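Local coordinates for uncharacterized protein (Enterococcus faecalis, PDB 3L1W) that probably cleaves phosphodiester bonds as a member of the endonuclease/exonuclease/phosphatase family, perhaps as a 3'-5' RNA exonuclease, although its substrate is not established, at residues 21-26 with 46-51; 129-134 with 146-151. All coordinates share one frame; numbering follows the deposited sequence.

Interactions 1 and 2 lie on opposite sides of the chain's centre, their own centres 26 Å apart and their nearest atoms about 10 Å apart. Interaction 1 joins two helices through a few polar side chains, whereas interaction 2 seats a helix on the second β-sheet with aliphatic groups alone. The fold connects them: the strand 38-44 runs directly before the helix that carries 46-51, and on strand 126-132 the amide of Asn130 bonds to Ile41 O and Gln42 NE2 of that strand, across the interface of the two sheets. In this family the active site usually lies at one end of the paired sheets; neither contact contains a bound ligand.

Interaction 1: 21-26 with 46-51; sequences SFRKEA and PNQVRD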
ATOM      1  N   SER A  21      21.627   8.919   2.488  1.00 22.30           N
ATOM      2  CA  SER A  21      22.109   7.886   3.401  1.00 27.63           C
ATOM      3  C   SER A  21      21.060   7.540   4.463  1.00 26.14           C
ATOM      4  O   SER A  21      20.913   6.384   4.847  1.00 27.35           O
ATOM      5  CB  SER A  21      23.422   8.314   4.067  1.00 29.33           C
ATOM      6  OG  SER A  21      23.219   9.439   4.899  1.00 36.67           O
ATOM      7  N   PHE A  22      20.320   8.542   4.924  1.00 25.50           N
ATOM      8  CA  PHE A  22      19.324   8.331   5.972  1.00 25.28           C
ATOM      9  C   PHE A  22      17.991   7.810   5.448  1.00 25.20           C
ATOM     10  O   PHE A  22      17.201   7.264   6.212  1.00 25.48           O
ATOM     11  CB  PHE A  22      19.085   9.626   6.742  1.00 25.31           C
ATOM     12  CG  PHE A  22      20.316  10.180   7.380  1.00 29.08           C
ATOM     13  CD1 PHE A  22      20.701   9.762   8.641  1.00 35.29           C
ATOM     14  CD2 PHE A  22      21.096  11.116   6.717  1.00 30.77           C
ATOM     15  CE1 PHE A  22      21.837  10.266   9.236  1.00 35.65           C
ATOM     16  CE2 PHE A  22      22.243  11.626   7.310  1.00 31.46           C
ATOM     17  CZ  PHE A  22      22.611  11.202   8.568  1.00 35.52           C
ATOM     18  N   ARG A  23      17.748   7.985   4.149  1.00 21.95           N
ATOM     19  CA  ARG A  23      16.456   7.674   3.533  1.00 18.63           C
ATOM     20  C   ARG A  23      16.474   6.381   2.721  1.00 18.64           C
ATOM     21  O   ARG A  23      15.421   5.842   2.378  1.00 18.80           O
ATOM     22  CB  ARG A  23      16.038   8.815   2.582  1.00 19.52           C
ATOM     23  CG  ARG A  23      15.911  10.160   3.247  1.00 23.22           C
ATOM     24  CD  ARG A  23      15.382  11.223   2.286  1.00 17.78           C
ATOM     25  NE  ARG A  23      16.349  11.595   1.247  1.00 18.47           N
ATOM     26  CZ  ARG A  23      16.249  11.249  -0.033  1.00 17.27           C
ATOM     27  NH1 ARG A  23      15.223  10.522  -0.454  1.00 17.53           N
ATOM     28  NH2 ARG A  23      17.174  11.643  -0.902  1.00 16.54           N
ATOM     29  N   LYS A  24      17.663   5.905   2.372  1.00 19.82           N
ATOM     30  CA  LYS A  24      17.784   4.809   1.416  1.00 18.31           C
ATOM     31  C   LYS A  24      17.007   3.555   1.821  1.00 16.35           C
ATOM     32  O   LYS A  24      16.337   2.945   0.989  1.00 16.63           O
ATOM     33  CB  LYS A  24      19.259   4.467   1.154  1.00 24.28           C
ATOM     34  CG  LYS A  24      20.060   4.174   2.401  1.00 36.37           C
ATOM     35  CD  LYS A  24      21.540   3.960   2.084  1.00 45.66           C
ATOM     36  CE  LYS A  24      22.384   3.931   3.361  1.00 46.14           C
ATOM     37  NZ  LYS A  24      23.843   3.805   3.077  1.00 48.47           N
ATOM     38  N   GLU A  25      17.095   3.162   3.089  1.00 18.41           N
ATOM     39  CA  GLU A  25      16.387   1.954   3.522  1.00 20.56           C
ATOM     40  C   GLU A  25      14.882   2.114   3.335  1.00 20.11           C
ATOM     41  O   GLU A  25      14.210   1.217   2.823  1.00 19.31           O
ATOM     42  CB  GLU A  25      16.719   1.610   4.981  1.00 25.55           C
ATOM     43  CG  GLU A  25      18.157   1.176   5.194  1.00 47.07           C
ATOM     44  CD  GLU A  25      18.280  -0.294   5.560  1.00 63.43           C
ATOM     45  OE1 GLU A  25      18.038  -0.639   6.740  1.00 63.59           O
ATOM     46  OE2 GLU A  25      18.622  -1.102   4.668  1.00 67.51           O
ATOM     47  N   ALA A  26      14.353   3.268   3.734  1.00 15.72           N
ATOM     48  CA  ALA A  26      12.924   3.517   3.637  1.00 14.99           C
ATOM     49  C   ALA A  26      12.471   3.543   2.183  1.00 16.24           C
ATOM     50  O   ALA A  26      11.431   2.985   1.841  1.00 17.68           O
ATOM     51  CB  ALA A  26      12.558   4.822   4.341  1.00 18.50           C
ATOM     52  N   PRO A  46      25.036   8.192  -8.971  1.00 19.16           N
ATOM     53  CA  PRO A  46      25.523   6.810  -9.080  1.00 17.04           C
ATOM     54  C   PRO A  46      25.422   6.006  -7.791  1.00 20.13           C
ATOM     55  O   PRO A  46      25.106   4.811  -7.841  1.00 21.20           O
ATOM     56  CB  PRO A  46      26.984   6.995  -9.494  1.00 19.79           C
ATOM     57  CG  PRO A  46      26.960   8.264 -10.298  1.00 21.29           C
ATOM     58  CD  PRO A  46      25.968   9.159  -9.589  1.00 19.60           C
ATOM     59  N   ASN A  47      25.682   6.636  -6.649  1.00 19.72           N
ATOM     60  CA  ASN A  47      25.561   5.920  -5.387  1.00 20.42           C
ATOM     61  C   ASN A  47      24.134   5.451  -5.115  1.00 20.99           C
ATOM     62  O   ASN A  47      23.917   4.372  -4.569  1.00 19.39           O
ATOM     63  CB  ASN A  47      26.101   6.756  -4.222  1.00 19.19           C
ATOM     64  CG  ASN A  47      25.277   7.999  -3.958  1.00 23.82           C
ATOM     65  OD1 ASN A  47      24.920   8.733  -4.882  1.00 25.47           O
ATOM     66  ND2 ASN A  47      24.964   8.237  -2.696  1.00 25.70           N
ATOM     67  N   GLN A  48      23.157   6.260  -5.509  1.00 18.75           N
ATOM     68  CA  GLN A  48      21.752   5.904  -5.337  1.00 16.63           C
ATOM     69  C   GLN A  48      21.369   4.754  -6.270  1.00 18.61           C
ATOM     70  O   GLN A  48      20.615   3.862  -5.894  1.00 16.20           O
ATOM     71  CB  GLN A  48      20.868   7.124  -5.600  1.00 16.78           C
ATOM     72  CG  GLN A  48      21.170   8.271  -4.646  1.00 14.75           C
ATOM     73  CD  GLN A  48      20.363   9.519  -4.967  1.00 16.63           C
ATOM     74  OE1 GLN A  48      20.810  10.373  -5.732  1.00 18.22           O
ATOM     75  NE2 GLN A  48      19.171   9.630  -4.381  1.00 18.52           N
ATOM     76  N   VAL A  49      21.909   4.765  -7.485  1.00 18.85           N
ATOM     77  CA  VAL A  49      21.679   3.652  -8.400  1.00 15.38           C
ATOM     78  C   VAL A  49      22.250   2.364  -7.799  1.00 16.85           C
ATOM     79  O   VAL A  49      21.590   1.319  -7.795  1.00 18.50           O
ATOM     80  CB  VAL A  49      22.303   3.922  -9.776  1.00 17.14           C
ATOM     81  CG1 VAL A  49      22.174   2.686 -10.676  1.00 20.64           C
ATOM     82  CG2 VAL A  49      21.629   5.128 -10.423  1.00 20.32           C
ATOM     83  N   ARG A  50      23.469   2.443  -7.273  1.00 18.03           N
ATOM     84  CA  ARG A  50      24.088   1.283  -6.630  0.50 19.09           C
ATOM     85  C   ARG A  50      23.215   0.763  -5.494  1.00 19.69           C
ATOM     86  O   ARG A  50      23.024  -0.447  -5.358  1.00 18.43           O
ATOM     87  CB  ARG A  50      25.485   1.614  -6.095  0.50 22.45           C
ATOM     88  CG  ARG A  50      26.558   1.796  -7.159  0.50 23.18           C
ATOM     89  CD  ARG A  50      27.962   1.695  -6.552  0.50 32.70           C
ATOM     90  NE  ARG A  50      28.261   2.777  -5.609  0.50 40.54           N
ATOM     91  CZ  ARG A  50      28.022   2.726  -4.299  0.50 39.22           C
ATOM     92  NH1 ARG A  50      27.469   1.646  -3.762  0.50 37.45           N
ATOM     93  NH2 ARG A  50      28.332   3.759  -3.523  0.50 38.93           N
ATOM     94  N   ASP A  51      22.672   1.675  -4.686  1.00 17.75           N
ATOM     95  CA  ASP A  51      21.800   1.294  -3.581  1.00 16.52           C
ATOM     96  C   ASP A  51      20.498   0.655  -4.063  1.00 17.67           C
ATOM     97  O   ASP A  51      20.023  -0.317  -3.470  1.00 18.04           O
ATOM     98  CB  ASP A  51      21.500   2.498  -2.672  1.00 16.00           C
ATOM     99  CG  ASP A  51      22.691   2.894  -1.810  1.00 26.10           C
ATOM    100  OD1 ASP A  51      23.567   2.039  -1.546  1.00 25.03           O
ATOM    101  OD2 ASP A  51      22.747   4.067  -1.389  1.00 23.38           O
TER
HETATM  102  O   HOH W   1      24.478   1.971   0.828  1.00 40.51           O
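Lys24 and Asp51 meet obliquely, with the aliphatic CD of Lys24 3.7 Å from OD2 of Asp51. This is no direct salt bridge, since Lys24 NZ stays 4.6 Å from Asp51 OD2. Instead a water joins the charges: it accepts from Lys24 NZ at 3.0 Å and donates to Asp51 OD1, at 2.5 Å a bond so short that its exact length is doubtful. The lysine starts with CG between its backbone N and carbonyl carbon (chi1 54°) and then runs extended, carrying its amine past the carboxylate to the water. A long, flexible lysine suits this partly exposed edge, since its methylenes pass the carboxylate while its amine stays hydrated. Asp51 OD2 also accepts from the indole NE1 of Trp20, which helps fix the carboxylate's rotation.

Deeper down, Arg23 NH2 and Gln48 NE2, 4.5 Å apart, are both donors and converge on Arg9 O, which accepts from each. Arg23 NH1 binds Val8 O and Pro239 O, while Gln48 OE1 accepts from the backbone N of Arg45 and Asp11, so backbone groups satisfy these buried ends. The two helices each follow a strand of the first sheet, 2-7 and 38-44, within the α/β sandwich of the DNase I-like fold.

Interaction 2: 129-134 with 146-151; sequences INVHLD and TVILEE
The strand 126-132 and the helix 138-151 are separated by a layer of side chains, the nearest CA atoms, those of Ile129 and Ile148, being 8.7 Å apart. Ile148 carries the helix side of the contact and reaches all three strand-side partners. Both isoleucines point their CB atoms across the gap, and the two side chains run antiparallel past each other, touching through their branch methyls: Ile129 CG2 lies 3.9 Å from Ile148 CG2. The other arm of Ile148 is stretched out, CG1 beside the backbone N (chi1 -63°) and CD1 at the far end (chi2 -178°). That reach brings Ile148 CD1 to 4.3 Å from Leu133 CD2, with a looser approach of 4.5 Å to Val131 CG2.

A β-branched residue with two arms of unequal length is well suited to this place, since one arm covers the strand at Ile129 and the other its continuation toward Leu133. No hydrogen bond crosses the contact, and the four touching residues are buried. The apolar layer continues on both elements: Val131 and Leu133 also touch Met145, about one turn earlier on the helix, while Ile129 and Val131 touch Leu163 of the adjoining strand.

Asn130 and His132 point their CB atoms away from the helix. The Asn130 amide bonds to strand 38-44 of the other sheet, and His132 packs on Gln42 and Glu43 there, so the polar residues face the inter-sheet side and the aliphatic ones the helix.

Strand 126-132, helix 138-151 with the short helix 153-158, and the parallel strand 161-164, which hydrogen-bonds to Ile129 and Val131, form a β-α-β crossover whose helical connection covers the outer face of the second sheet in the DNase I-like α/β sandwich.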
ATOM      1  N   ILE A 129       8.631   5.331 -21.181  1.00 15.77           N
ATOM      2  CA  ILE A 129       9.480   6.517 -21.280  1.00 14.75           C
ATOM      3  C   ILE A 129       9.525   7.192 -19.915  1.00 14.25           C
ATOM      4  O   ILE A 129       8.498   7.603 -19.396  1.00 15.95           O
ATOM      5  CB  ILE A 129       8.928   7.538 -22.303  1.00 16.71           C
ATOM      6  CG1 ILE A 129       8.707   6.882 -23.676  1.00 17.67           C
ATOM      7  CG2 ILE A 129       9.868   8.731 -22.420  1.00 16.84           C
ATOM      8  CD1 ILE A 129       7.943   7.771 -24.670  1.00 18.75           C
ATOM      9  N   ASN A 130      10.722   7.290 -19.346  1.00 13.63           N
ATOM     10  CA  ASN A 130      10.941   7.903 -18.036  1.00 13.54           C
ATOM     11  C   ASN A 130      11.197   9.391 -18.230  1.00 15.43           C
ATOM     12  O   ASN A 130      12.203   9.778 -18.827  1.00 16.10           O
ATOM     13  CB  ASN A 130      12.139   7.242 -17.349  1.00 14.72           C
ATOM     14  CG  ASN A 130      12.306   7.680 -15.903  1.00 16.81           C
ATOM     15  OD1 ASN A 130      11.809   8.729 -15.502  1.00 16.94           O
ATOM     16  ND2 ASN A 130      13.022   6.878 -15.121  1.00 17.59           N
ATOM     17  N   VAL A 131      10.270  10.207 -17.729  1.00 15.58           N
ATOM     18  CA  VAL A 131      10.279  11.654 -17.893  1.00 17.37           C
ATOM     19  C   VAL A 131      10.855  12.395 -16.679  1.00 14.01           C
ATOM     20  O   VAL A 131      10.436  12.153 -15.554  1.00 15.30           O
ATOM     21  CB  VAL A 131       8.819  12.150 -18.070  1.00 14.82           C
ATOM     22  CG1 VAL A 131       8.764  13.665 -18.112  1.00 18.10           C
ATOM     23  CG2 VAL A 131       8.200  11.543 -19.344  1.00 19.27           C
ATOM     24  N   HIS A 132      11.798  13.310 -16.905  1.00 15.02           N
ATOM     25  CA  HIS A 132      12.103  14.312 -15.886  1.00 14.69           C
ATOM     26  C   HIS A 132      12.423  15.632 -16.556  1.00 17.78           C
ATOM     27  O   HIS A 132      13.542  15.850 -17.017  1.00 17.79           O
ATOM     28  CB  HIS A 132      13.258  13.892 -14.972  1.00 15.72           C
ATOM     29  CG  HIS A 132      13.385  14.751 -13.753  1.00 19.36           C
ATOM     30  ND1 HIS A 132      14.443  14.656 -12.873  1.00 20.64           N
ATOM     31  CD2 HIS A 132      12.574  15.720 -13.263  1.00 23.68           C
ATOM     32  CE1 HIS A 132      14.284  15.538 -11.901  1.00 20.35           C
ATOM     33  NE2 HIS A 132      13.156  16.195 -12.111  1.00 21.78           N
ATOM     34  N   LEU A 133      11.434  16.513 -16.611  1.00 15.65           N
ATOM     35  CA  LEU A 133      11.593  17.752 -17.372  1.00 16.51           C
ATOM     36  C   LEU A 133      12.234  18.820 -16.513  1.00 18.91           C
ATOM     37  O   LEU A 133      12.230  18.717 -15.293  1.00 19.50           O
ATOM     38  CB  LEU A 133      10.248  18.239 -17.917  1.00 16.19           C
ATOM     39  CG  LEU A 133       9.487  17.227 -18.777  1.00 16.72           C
ATOM     40  CD1 LEU A 133       8.180  17.810 -19.279  1.00 16.72           C
ATOM     41  CD2 LEU A 133      10.352  16.764 -19.943  1.00 17.79           C
ATOM     42  N   ASP A 134      12.776  19.848 -17.171  1.00 19.81           N
ATOM     43  CA  ASP A 134      13.492  20.925 -16.506  1.00 20.41           C
ATOM     44  C   ASP A 134      12.581  21.711 -15.570  1.00 21.19           C
ATOM     45  O   ASP A 134      11.417  21.947 -15.881  1.00 23.69           O
ATOM     46  CB  ASP A 134      14.067  21.871 -17.569  1.00 23.49           C
ATOM     47  CG  ASP A 134      15.448  22.365 -17.224  1.00 38.21           C
ATOM     48  OD1 ASP A 134      16.366  21.535 -17.079  1.00 45.42           O
ATOM     49  OD2 ASP A 134      15.623  23.590 -17.108  1.00 48.18           O
ATOM     50  N   THR A 146       8.994  18.171 -26.366  1.00 20.25           N
ATOM     51  CA  THR A 146       8.976  18.191 -27.824  1.00 21.00           C
ATOM     52  C   THR A 146      10.063  17.264 -28.361  1.00 23.61           C
ATOM     53  O   THR A 146       9.835  16.494 -29.298  1.00 20.36           O
ATOM     54  CB  THR A 146       9.152  19.626 -28.358  1.00 20.64           C
ATOM     55  OG1 THR A 146       8.026  20.421 -27.948  1.00 24.90           O
ATOM     56  CG2 THR A 146       9.234  19.639 -29.883  1.00 24.08           C
ATOM     57  N   VAL A 147      11.250  17.329 -27.760  1.00 20.94           N
ATOM     58  CA  VAL A 147      12.339  16.435 -28.149  1.00 22.83           C
ATOM     59  C   VAL A 147      11.984  14.966 -27.893  1.00 24.16           C
ATOM     60  O   VAL A 147      12.216  14.116 -28.745  1.00 21.07           O
ATOM     61  CB  VAL A 147      13.660  16.799 -27.442  1.00 20.43           C
ATOM     62  CG1 VAL A 147      14.759  15.805 -27.816  1.00 22.49           C
ATOM     63  CG2 VAL A 147      14.075  18.211 -27.807  1.00 21.65           C
ATOM     64  N   ILE A 148      11.414  14.657 -26.728  1.00 19.88           N
ATOM     65  CA  ILE A 148      10.984  13.283 -26.472  1.00 17.10           C
ATOM     66  C   ILE A 148      10.023  12.804 -27.556  1.00 19.76           C
ATOM     67  O   ILE A 148      10.187  11.722 -28.120  1.00 21.59           O
ATOM     68  CB  ILE A 148      10.282  13.151 -25.100  1.00 17.34           C
ATOM     69  CG1 ILE A 148      11.264  13.495 -23.981  1.00 19.21           C
ATOM     70  CG2 ILE A 148       9.687  11.736 -24.907  1.00 16.90           C
ATOM     71  CD1 ILE A 148      10.691  13.343 -22.589  1.00 22.20           C
ATOM     72  N   LEU A 149       9.009  13.608 -27.838  1.00 19.75           N
ATOM     73  CA  LEU A 149       7.955  13.184 -28.750  1.00 21.76           C
ATOM     74  C   LEU A 149       8.454  13.035 -30.182  1.00 24.21           C
ATOM     75  O   LEU A 149       7.970  12.184 -30.930  1.00 24.77           O
ATOM     76  CB  LEU A 149       6.766  14.140 -28.682  1.00 22.30           C
ATOM     77  CG  LEU A 149       6.085  14.121 -27.312  1.00 24.04           C
ATOM     78  CD1 LEU A 149       4.915  15.087 -27.251  1.00 22.00           C
ATOM     79  CD2 LEU A 149       5.624  12.712 -26.966  1.00 26.21           C
ATOM     80  N   GLU A 150       9.408  13.873 -30.564  1.00 23.91           N
ATOM     81  CA  GLU A 150       9.993  13.784 -31.896  1.00 23.54           C
ATOM     82  C   GLU A 150      10.964  12.608 -31.984  1.00 27.24           C
ATOM     83  O   GLU A 150      10.922  11.816 -32.932  1.00 24.67           O
ATOM     84  CB  GLU A 150      10.715  15.088 -32.236  1.00 27.06           C
ATOM     85  CG  GLU A 150       9.778  16.270 -32.421  1.00 37.90           C
ATOM     86  CD  GLU A 150      10.504  17.548 -32.814  1.00 46.94           C
ATOM     87  OE1 GLU A 150      11.759  17.561 -32.785  1.00 48.71           O
ATOM     88  OE2 GLU A 150       9.814  18.538 -33.147  1.00 42.70           O
ATOM     89  N   GLU A 151      11.839  12.503 -30.989  1.00 21.80           N
ATOM     90  CA  GLU A 151      12.906  11.516 -31.014  1.00 21.67           C
ATOM     91  C   GLU A 151      12.350  10.098 -30.975  1.00 23.67           C
ATOM     92  O   GLU A 151      12.898   9.190 -31.616  1.00 25.32           O
ATOM     93  CB  GLU A 151      13.877  11.759 -29.853  1.00 28.06           C
ATOM     94  CG  GLU A 151      15.060  10.810 -29.785  1.00 27.47           C
ATOM     95  CD  GLU A 151      16.144  11.098 -30.831  1.00 29.72           C
ATOM     96  OE1 GLU A 151      16.075  12.138 -31.521  1.00 30.32           O
ATOM     97  OE2 GLU A 151      17.069  10.270 -30.959  1.00 36.00           O
TER